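Local coordinates for phosphate ABC transporter, periplasmic phosphate-binding protein (PDB 4N13) that binds inorganic phosphate with micromolar affinity as the solute-binding lipoprotein of the PstSACB ABC transporter, which imports phosphate into the Lyme disease spirochaete Borrelia burgdorferi, at residues Gly55-Ile60 with Gln77-Thr82; Arg68-Glu73 with Asn225-Thr230; Ile131-Ser136 with Gly171-Lys176. One frame throughout, in Å; residues are numbered along the deposited sequence.

Contact 1: residues Gly55-Ile60 with Gln77-Thr82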
loop_
_atom_site.group_PDB
_atom_site.type_symbol
_atom_site.label_atom_id
_atom_site.label_comp_id
_atom_site.label_asym_id
_atom_site.label_seq_id
_atom_site.Cartn_x
_atom_site.Cartn_y
_atom_site.Cartn_z
ATOM N N GLY A 55 18.651 -7.864 -7.559
ATOM C CA GLY A 55 19.843 -7.081 -7.824
ATOM C C GLY A 55 20.706 -6.911 -6.576
ATOM O O GLY A 55 21.927 -6.901 -6.648
ATOM N N LEU A 56 20.074 -6.761 -5.420
ATOM C CA LEU A 56 20.780 -6.741 -4.142
ATOM C C LEU A 56 21.594 -8.021 -3.936
ATOM O O LEU A 56 22.802 -7.968 -3.642
ATOM C CB LEU A 56 19.778 -6.558 -3.000
ATOM C CG LEU A 56 20.316 -6.687 -1.574
ATOM C CD1 LEU A 56 21.209 -5.503 -1.226
ATOM C CD2 LEU A 56 19.174 -6.739 -0.599
ATOM N N PHE A 57 20.968 -9.181 -4.132
ATOM C CA PHE A 57 21.663 -10.437 -3.908
ATOM C C PHE A 57 22.799 -10.646 -4.903
ATOM O O PHE A 57 23.772 -11.341 -4.595
ATOM C CB PHE A 57 20.678 -11.591 -3.996
ATOM C CG PHE A 57 19.714 -11.681 -2.842
ATOM C CD1 PHE A 57 19.976 -11.086 -1.623
ATOM C CD2 PHE A 57 18.551 -12.383 -2.980
ATOM C CE1 PHE A 57 19.078 -11.214 -0.569
ATOM C CE2 PHE A 57 17.671 -12.508 -1.942
ATOM C CZ PHE A 57 17.934 -11.924 -0.743
ATOM N N ASN A 58 22.671 -10.057 -6.092
ATOM C CA ASN A 58 23.688 -10.170 -7.118
ATOM C C ASN A 58 24.672 -8.990 -7.120
ATOM O O ASN A 58 25.451 -8.825 -8.045
ATOM C CB ASN A 58 23.034 -10.383 -8.495
ATOM C CG ASN A 58 22.482 -11.761 -8.636
ATOM O OD1 ASN A 58 23.217 -12.691 -8.950
ATOM N ND2 ASN A 58 21.203 -11.927 -8.363
ATOM N N LYS A 59 24.651 -8.179 -6.056
ATOM C CA LYS A 59 25.647 -7.116 -5.848
ATOM C C LYS A 59 25.552 -6.010 -6.876
ATOM O O LYS A 59 26.486 -5.242 -7.047
ATOM C CB LYS A 59 27.077 -7.678 -5.834
ATOM C CG LYS A 59 27.248 -8.870 -4.963
ATOM C CD LYS A 59 26.813 -8.599 -3.552
ATOM C CE LYS A 59 27.206 -9.741 -2.629
ATOM N NZ LYS A 59 26.897 -9.456 -1.202
ATOM N N ILE A 60 24.411 -5.904 -7.540
ATOM C CA ILE A 60 24.138 -4.761 -8.396
ATOM C C ILE A 60 23.667 -3.548 -7.584
ATOM O O ILE A 60 23.999 -2.416 -7.918
ATOM C CB ILE A 60 23.096 -5.154 -9.466
ATOM C CG1 ILE A 60 23.605 -6.365 -10.259
ATOM C CG2 ILE A 60 22.770 -3.985 -10.395
ATOM C CD1 ILE A 60 24.965 -6.179 -10.839
ATOM N N GLN A 77 18.856 -16.049 2.676
ATOM C CA GLN A 77 19.979 -15.492 1.924
ATOM C C GLN A 77 20.543 -14.248 2.587
ATOM O O GLN A 77 21.440 -13.616 2.046
ATOM C CB GLN A 77 19.532 -15.150 0.505
ATOM C CG GLN A 77 19.270 -16.347 -0.377
ATOM C CD GLN A 77 20.542 -17.025 -0.846
ATOM O OE1 GLN A 77 21.643 -16.462 -0.767
ATOM N NE2 GLN A 77 20.397 -18.234 -1.356
ATOM N N GLY A 78 20.027 -13.887 3.753
ATOM C CA GLY A 78 20.615 -12.815 4.542
ATOM C C GLY A 78 19.860 -11.501 4.502
ATOM O O GLY A 78 20.322 -10.510 5.068
ATOM N N ALA A 79 18.698 -11.462 3.857
ATOM C CA ALA A 79 17.981 -10.193 3.722
ATOM C C ALA A 79 17.486 -9.728 5.073
ATOM O O ALA A 79 17.018 -10.521 5.878
ATOM C CB ALA A 79 16.807 -10.324 2.756
ATOM N N LYS A 80 17.558 -8.418 5.271
ATOM C CA LYS A 80 17.047 -7.760 6.463
ATOM C C LYS A 80 16.237 -6.561 6.013
ATOM O O LYS A 80 16.557 -5.956 5.004
ATOM C CB LYS A 80 18.215 -7.305 7.347
ATOM C CG LYS A 80 18.977 -8.452 7.989
ATOM C CD LYS A 80 18.059 -9.299 8.876
ATOM C CE LYS A 80 18.427 -9.228 10.351
ATOM N NZ LYS A 80 19.719 -9.894 10.659
ATOM N N GLU A 81 15.192 -6.223 6.753
ATOM C CA GLU A 81 14.343 -5.116 6.350
ATOM C C GLU A 81 13.994 -4.169 7.486
ATOM O O GLU A 81 13.957 -4.552 8.670
ATOM C CB GLU A 81 13.076 -5.644 5.682
ATOM C CG GLU A 81 12.233 -6.544 6.551
ATOM C CD GLU A 81 11.067 -5.810 7.156
ATOM O OE1 GLU A 81 10.051 -6.454 7.496
ATOM O OE2 GLU A 81 11.156 -4.577 7.262
ATOM N N THR A 82 13.726 -2.927 7.091
ATOM C CA THR A 82 13.239 -1.884 7.976
ATOM C C THR A 82 12.147 -1.144 7.231
ATOM O O THR A 82 12.351 -0.713 6.115
ATOM C CB THR A 82 14.360 -0.887 8.306
ATOM O OG1 THR A 82 15.397 -1.574 9.008
ATOM C CG2 THR A 82 13.841 0.271 9.156
#

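Contact 2: residues Arg68-Glu73 with Asn225-Thr230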
loop_
_atom_site.group_PDB
_atom_site.type_symbol
_atom_site.label_atom_id
_atom_site.label_comp_id
_atom_site.label_asym_id
_atom_site.label_seq_id
_atom_site.Cartn_x
_atom_site.Cartn_y
_atom_site.Cartn_z
ATOM N N ARG A 68 6.603 -5.275 -1.126
ATOM C CA ARG A 68 6.080 -6.577 -0.742
ATOM C C ARG A 68 6.948 -7.216 0.313
ATOM O O ARG A 68 8.153 -6.936 0.401
ATOM C CB ARG A 68 6.001 -7.509 -1.945
ATOM C CG ARG A 68 7.349 -7.957 -2.492
ATOM C CD ARG A 68 7.290 -9.399 -2.977
ATOM N NE ARG A 68 8.486 -9.809 -3.710
ATOM C CZ ARG A 68 9.605 -10.263 -3.145
ATOM N NH1 ARG A 68 9.719 -10.363 -1.833
ATOM N NH2 ARG A 68 10.623 -10.622 -3.898
ATOM N N ASP A 69 6.332 -8.085 1.102
ATOM C CA ASP A 69 7.037 -8.754 2.179
ATOM C C ASP A 69 8.045 -9.767 1.655
ATOM O O ASP A 69 7.835 -10.450 0.664
ATOM C CB ASP A 69 6.059 -9.432 3.146
ATOM C CG ASP A 69 5.488 -8.470 4.173
ATOM O OD1 ASP A 69 4.969 -7.405 3.771
ATOM O OD2 ASP A 69 5.563 -8.783 5.385
ATOM N N LEU A 70 9.155 -9.828 2.358
ATOM C CA LEU A 70 10.242 -10.755 2.074
ATOM C C LEU A 70 9.768 -12.187 2.253
ATOM O O LEU A 70 8.907 -12.497 3.085
ATOM C CB LEU A 70 11.425 -10.496 2.999
ATOM C CG LEU A 70 12.129 -9.144 2.865
ATOM C CD1 LEU A 70 13.260 -9.039 3.878
ATOM C CD2 LEU A 70 12.670 -8.897 1.465
ATOM N N THR A 71 10.356 -13.074 1.472
ATOM C CA THR A 71 10.093 -14.496 1.601
ATOM C C THR A 71 11.078 -15.138 2.571
ATOM O O THR A 71 12.106 -14.554 2.911
ATOM C CB THR A 71 10.237 -15.205 0.270
ATOM O OG1 THR A 71 11.605 -15.122 -0.128
ATOM C CG2 THR A 71 9.330 -14.573 -0.782
ATOM N N LYS A 72 10.775 -16.357 3.006
ATOM C CA LYS A 72 11.715 -17.104 3.828
ATOM C C LYS A 72 13.032 -17.332 3.093
ATOM O O LYS A 72 14.092 -17.232 3.700
ATOM C CB LYS A 72 11.108 -18.443 4.271
ATOM C CG LYS A 72 9.992 -18.275 5.287
ATOM C CD LYS A 72 9.477 -19.625 5.794
ATOM C CE LYS A 72 8.768 -20.447 4.726
ATOM N NZ LYS A 72 7.514 -19.802 4.249
ATOM N N GLU A 73 12.975 -17.617 1.798
ATOM C CA GLU A 73 14.198 -17.815 1.017
ATOM C C GLU A 73 15.060 -16.561 1.064
ATOM O O GLU A 73 16.284 -16.645 1.180
ATOM C CB GLU A 73 13.883 -18.192 -0.441
ATOM C CG GLU A 73 15.152 -18.424 -1.306
ATOM C CD GLU A 73 15.693 -17.164 -2.047
ATOM O OE1 GLU A 73 14.969 -16.148 -2.128
ATOM O OE2 GLU A 73 16.832 -17.196 -2.588
ATOM N N ASN A 225 3.557 -2.364 3.229
ATOM C CA ASN A 225 4.659 -1.824 4.015
ATOM C C ASN A 225 5.854 -1.617 3.089
ATOM O O ASN A 225 6.347 -2.574 2.483
ATOM C CB ASN A 225 5.033 -2.813 5.128
ATOM C CG ASN A 225 3.985 -2.919 6.236
ATOM O OD1 ASN A 225 2.942 -2.309 6.184
ATOM N ND2 ASN A 225 4.296 -3.704 7.266
ATOM N N LEU A 226 6.289 -0.377 2.915
ATOM C CA LEU A 226 7.442 -0.086 2.062
ATOM C C LEU A 226 8.696 -0.249 2.902
ATOM O O LEU A 226 8.835 0.394 3.948
ATOM C CB LEU A 226 7.349 1.320 1.478
ATOM C CG LEU A 226 6.607 1.421 0.133
ATOM C CD1 LEU A 226 7.464 0.883 -1.007
ATOM C CD2 LEU A 226 5.303 0.661 0.153
ATOM N N ILE A 227 9.587 -1.119 2.448
ATOM C CA ILE A 227 10.711 -1.575 3.266
ATOM C C ILE A 227 12.035 -1.342 2.562
ATOM O O ILE A 227 12.165 -1.438 1.333
ATOM C CB ILE A 227 10.588 -3.074 3.675
ATOM C CG1 ILE A 227 10.440 -3.987 2.465
ATOM C CG2 ILE A 227 9.445 -3.261 4.652
ATOM C CD1 ILE A 227 10.505 -5.456 2.827
ATOM N N ILE A 228 13.030 -1.027 3.385
ATOM C CA ILE A 228 14.425 -0.919 3.007
ATOM C C ILE A 228 15.052 -2.274 3.289
ATOM O O ILE A 228 15.001 -2.761 4.421
ATOM C CB ILE A 228 15.129 0.129 3.890
ATOM C CG1 ILE A 228 14.515 1.510 3.671
ATOM C CG2 ILE A 228 16.635 0.147 3.636
ATOM C CD1 ILE A 228 14.820 2.487 4.783
ATOM N N VAL A 229 15.638 -2.864 2.266
ATOM C CA VAL A 229 16.200 -4.210 2.330
ATOM C C VAL A 229 17.704 -4.150 2.088
ATOM O O VAL A 229 18.165 -3.561 1.111
ATOM C CB VAL A 229 15.533 -5.153 1.299
ATOM C CG1 VAL A 229 16.033 -6.588 1.462
ATOM C CG2 VAL A 229 14.011 -5.096 1.416
ATOM N N THR A 230 18.448 -4.788 2.983
ATOM C CA THR A 230 19.899 -4.930 2.851
ATOM C C THR A 230 20.280 -6.367 3.068
ATOM O O THR A 230 19.437 -7.162 3.473
ATOM C CB THR A 230 20.641 -4.057 3.872
ATOM O OG1 THR A 230 20.176 -4.374 5.184
ATOM C CG2 THR A 230 20.415 -2.587 3.603
HETATM O O HOH W 1 6.645 -5.221 2.795
HETATM O O HOH W 2 3.638 -5.069 2.360
#

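Contact 3: residues Ile131-Ser136 with Gly171-Lys176. With SO4 (sulfate ion), chain B; EDO (1,2-ethanediol), chain F.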
loop_
_atom_site.group_PDB
_atom_site.type_symbol
_atom_site.label_atom_id
_atom_site.label_comp_id
_atom_site.label_asym_id
_atom_site.label_seq_id
_atom_site.Cartn_x
_atom_site.Cartn_y
_atom_site.Cartn_z
ATOM N N ILE A 131 -17.655 -1.453 -6.729
ATOM C CA ILE A 131 -16.915 -0.581 -7.637
ATOM C C ILE A 131 -15.458 -1.005 -7.540
ATOM O O ILE A 131 -14.856 -0.941 -6.469
ATOM C CB ILE A 131 -17.067 0.877 -7.222
ATOM C CG1 ILE A 131 -18.556 1.279 -7.280
ATOM C CG2 ILE A 131 -16.225 1.774 -8.104
ATOM C CD1 ILE A 131 -18.878 2.543 -6.481
ATOM N N ASN A 132 -14.919 -1.514 -8.642
ATOM C CA ASN A 132 -13.552 -2.000 -8.693
ATOM C C ASN A 132 -12.673 -1.052 -9.486
ATOM O O ASN A 132 -13.159 -0.217 -10.238
ATOM C CB ASN A 132 -13.516 -3.392 -9.327
ATOM C CG ASN A 132 -12.311 -4.218 -8.889
ATOM O OD1 ASN A 132 -11.517 -3.803 -8.065
ATOM N ND2 ASN A 132 -12.177 -5.407 -9.461
ATOM N N ARG A 133 -11.374 -1.159 -9.277
ATOM C CA ARG A 133 -10.398 -0.475 -10.103
ATOM C C ARG A 133 -9.999 -1.315 -11.313
ATOM O O ARG A 133 -10.196 -2.521 -11.347
ATOM C CB ARG A 133 -9.151 -0.104 -9.277
ATOM C CG ARG A 133 -9.397 1.010 -8.302
ATOM C CD ARG A 133 -9.742 2.344 -8.985
ATOM N NE ARG A 133 -8.776 2.671 -10.021
ATOM C CZ ARG A 133 -7.573 3.195 -9.811
ATOM N NH1 ARG A 133 -7.170 3.518 -8.599
ATOM N NH2 ARG A 133 -6.756 3.398 -10.822
ATOM N N ASP A 134 -9.433 -0.639 -12.301
ATOM C CA ASP A 134 -8.909 -1.287 -13.492
ATOM C C ASP A 134 -7.732 -2.198 -13.126
ATOM O O ASP A 134 -6.944 -1.897 -12.223
ATOM C CB ASP A 134 -8.487 -0.216 -14.498
ATOM C CG ASP A 134 -7.435 0.713 -13.952
ATOM O OD1 ASP A 134 -7.722 1.479 -13.000
ATOM O OD2 ASP A 134 -6.307 0.673 -14.493
ATOM N N SER A 135 -7.620 -3.317 -13.827
ATOM C CA SER A 135 -6.695 -4.367 -13.431
ATOM C C SER A 135 -5.236 -3.991 -13.630
ATOM O O SER A 135 -4.357 -4.647 -13.089
ATOM C CB SER A 135 -7.016 -5.650 -14.186
ATOM O OG SER A 135 -6.887 -5.441 -15.573
ATOM N N SER A 136 -4.978 -2.936 -14.392
ATOM C CA SER A 136 -3.615 -2.443 -14.573
ATOM C C SER A 136 -3.116 -1.584 -13.405
ATOM O O SER A 136 -1.924 -1.302 -13.308
ATOM C CB SER A 136 -3.526 -1.621 -15.862
ATOM O OG SER A 136 -3.801 -2.415 -17.004
ATOM N N GLY A 171 -10.220 9.260 -7.679
ATOM C CA GLY A 171 -11.270 10.262 -7.706
ATOM C C GLY A 171 -12.561 9.727 -8.298
ATOM O O GLY A 171 -13.666 10.036 -7.827
ATOM N N GLU A 172 -12.442 8.888 -9.317
ATOM C CA GLU A 172 -13.636 8.283 -9.890
ATOM C C GLU A 172 -14.285 7.235 -8.985
ATOM O O GLU A 172 -15.502 7.064 -9.046
ATOM C CB GLU A 172 -13.380 7.699 -11.283
ATOM C CG GLU A 172 -14.629 7.188 -11.990
ATOM C CD GLU A 172 -15.812 8.135 -11.976
ATOM O OE1 GLU A 172 -15.642 9.372 -11.914
ATOM O OE2 GLU A 172 -16.940 7.605 -12.039
ATOM N N VAL A 173 -13.522 6.525 -8.158
ATOM C CA VAL A 173 -14.175 5.666 -7.164
ATOM C C VAL A 173 -15.090 6.504 -6.273
ATOM O O VAL A 173 -16.219 6.118 -5.990
ATOM C CB VAL A 173 -13.174 4.865 -6.289
ATOM C CG1 VAL A 173 -13.950 4.038 -5.254
ATOM C CG2 VAL A 173 -12.302 3.963 -7.110
ATOM N N ILE A 174 -14.603 7.649 -5.815
ATOM C CA ILE A 174 -15.393 8.525 -4.971
ATOM C C ILE A 174 -16.650 8.992 -5.705
ATOM O O ILE A 174 -17.751 8.919 -5.161
ATOM C CB ILE A 174 -14.530 9.714 -4.488
ATOM C CG1 ILE A 174 -13.472 9.227 -3.505
ATOM C CG2 ILE A 174 -15.382 10.775 -3.846
ATOM C CD1 ILE A 174 -12.385 10.264 -3.218
ATOM N N GLU A 175 -16.485 9.490 -6.923
ATOM C CA GLU A 175 -17.642 9.977 -7.656
ATOM C C GLU A 175 -18.657 8.876 -7.921
ATOM O O GLU A 175 -19.860 9.046 -7.727
ATOM C CB GLU A 175 -17.234 10.636 -8.971
ATOM C CG GLU A 175 -18.416 11.334 -9.640
ATOM C CD GLU A 175 -18.012 12.184 -10.823
ATOM O OE1 GLU A 175 -17.550 13.317 -10.592
ATOM O OE2 GLU A 175 -18.145 11.719 -11.973
ATOM N N LYS A 176 -18.176 7.718 -8.335
ATOM C CA LYS A 176 -19.055 6.605 -8.641
ATOM C C LYS A 176 -19.800 6.134 -7.380
ATOM O O LYS A 176 -20.981 5.827 -7.428
ATOM C CB LYS A 176 -18.261 5.449 -9.275
ATOM C CG LYS A 176 -19.124 4.288 -9.762
ATOM C CD LYS A 176 -19.994 4.622 -10.964
ATOM C CE LYS A 176 -19.194 4.851 -12.229
ATOM N NZ LYS A 176 -20.086 5.192 -13.374
HETATM S S SO4 B . -3.466 3.909 -8.732
HETATM O O1 SO4 B . -4.560 4.129 -7.790
HETATM O O2 SO4 B . -2.487 4.948 -8.463
HETATM O O3 SO4 B . -2.905 2.603 -8.454
HETATM O O4 SO4 B . -4.029 4.012 -10.060
HETATM C C1 EDO F . -13.161 -7.368 -12.630
HETATM O O1 EDO F . -11.947 -7.073 -11.925
HETATM C C2 EDO F . -14.288 -6.405 -12.260
HETATM O O2 EDO F . -14.550 -6.427 -10.853
#

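Contact 1: residues Gly55-Ile60 with Gln77-Thr82
Phe57, on the last turn of helix 49-57, lays its ring against Gln77 and Ala79, where the chain leaves helix 72-76 for strand 80-93. The C-terminal ends of two helices of this periplasmic binding protein fold meet here, each closed by a Schellman motif. Lys59, with positive phi, closes the first: Ile60 N bonds to Gly55 O (2.8 Å) and Lys59 N to Leu56 O (3.0 Å). Gly78 closes the second at a phi of 104°, which glycine accommodates readily, having no CB to crowd the preceding carbonyl oxygen.

The contact itself is apolar, with no hydrogen bond across it. A CH-pi interaction sets Gln77 CB over one face of the Phe57 ring, 4.1 Å from the centroid and displaced toward the rim. The methylene can serve as an apolar cover while the chain bends at chi2 (-75°), with the amide plane 49° from that of the ring. Van der Waals packing supplies the rest. Ala79 is small enough to fit beside the ring while also packing on Leu70 and Val229, and Leu56 reaches Val229 from the helix. At the ring edge, near its plane, Phe57 CZ lies 4.0 Å from Ala79 CB.

Contact 2: residues Arg68-Glu73 with Asn225-Thr230
Leu70 meets Ile227 and Val229 with different parts of its branched end. Its CG lies 4.0 Å from Ile227 CD1, the two side chains slanting across one another, while Leu70 CD2 meets Val229 CG2 tip to tip at 4.0 Å. The first torsion of Leu70 (chi1 -64°) sets CG beside the backbone N, and an extended chi2 completes the reach toward the strand. Ile227 holds CG1 between its backbone N and carbonyl carbon (chi1 56°), and the extended chi2 beyond carries CD1 to within 3.7 Å of Arg68 O. Val229 offers both methyls to Leu70 CD2.

Beta-branched residues suit strand 223-230, which pairs antiparallel with strands 63-66 and 80-93 in the sheet of this periplasmic binding protein. Segment 68-73 passes over the face of the sheet on which Ile227 and Val229 point, before Thr71 caps helix 72-76.

Toward Asn225 the contact becomes polar, with two waters. One donates to Asn225 O at 2.7 Å and the other accepts from Asn225 N at 2.8 Å; in the Asp69 conformer described, both also lie near its OD1. Arg68 turns away from the strand and, in the conformer described, forms a salt bridge with Glu74 and a hydrogen bond with Ser50 OG. There Arg68 NH1 also reaches Asp69 O, 3.1 Å away and above the carbonyl plane, which probably helps hold the guanidinium near Ser49, inferred by similarity to bind phosphate.

Contact 3: residues Ile131-Ser136 with Gly171-Lys176
Arg133 meets Val173, and Ile131, two residues back on strand 129-133, meets Lys176, about one helical turn on. Arg133 CD comes within 3.6 Å of Val173 CG2, the side chains crossing at about a right angle. Ile131 CD1 lies 3.7 Å from the aliphatic Lys176 CG, and bends at chi2 and chi3 lead the amine away. A compact valine and a lysine with a long aliphatic stem suit this helix-strand interface.

Residues 171-176 of helix 170-179 run almost antiparallel to strand residues 131-133, these short axes approaching to 9.3 Å. Strand 165-167, the helix and strand 183-188 form a beta-alpha-beta crossover in this periplasmic binding protein domain, with strand 129-133 running parallel between the two strands.

Beyond Val173, the bent chain of Arg133 (chi2 -64°) delivers its guanidinium to a bound sulfate. NH1 donates to sulfate O1 at 2.8 Å and NH2 to sulfate O4 at 2.9 Å, while Ser139 OG provides another bond. Though probably from the crystallisation liquor, the sulfate is consistent with marking the anion pocket of the inferred phosphate ligands Ser137, Gly138 and Ser139. Arg133 NE bonds to Val167 O, and the syn lone pair of Asp134 OD1 receives Arg133 NH2 at 3.1 Å in a salt bridge.

Contacts 1 and 2 adjoin, their centres about 9 Å apart: strands 80-93 and 223-230 pair antiparallel, with Thr82 O against Ile228 N and Lys80 N against Thr230 O as probable hydrogen bonds. Contact 3 lies on the opposite side of the chain's centre, its centre about 28 Å from that of contact 2, although all three reach one sheet. Contact 3 is buried, whereas the other two are partly buried. Contact 1 joins helix ends through an aromatic face, contact 2 combines aliphatic packing with water bridges, and contact 3 backs aliphatic side chains onto a charged pocket. Contacts 2 and 3 each place an arginine near predicted phosphate ligands; contact 1 lies farther from them.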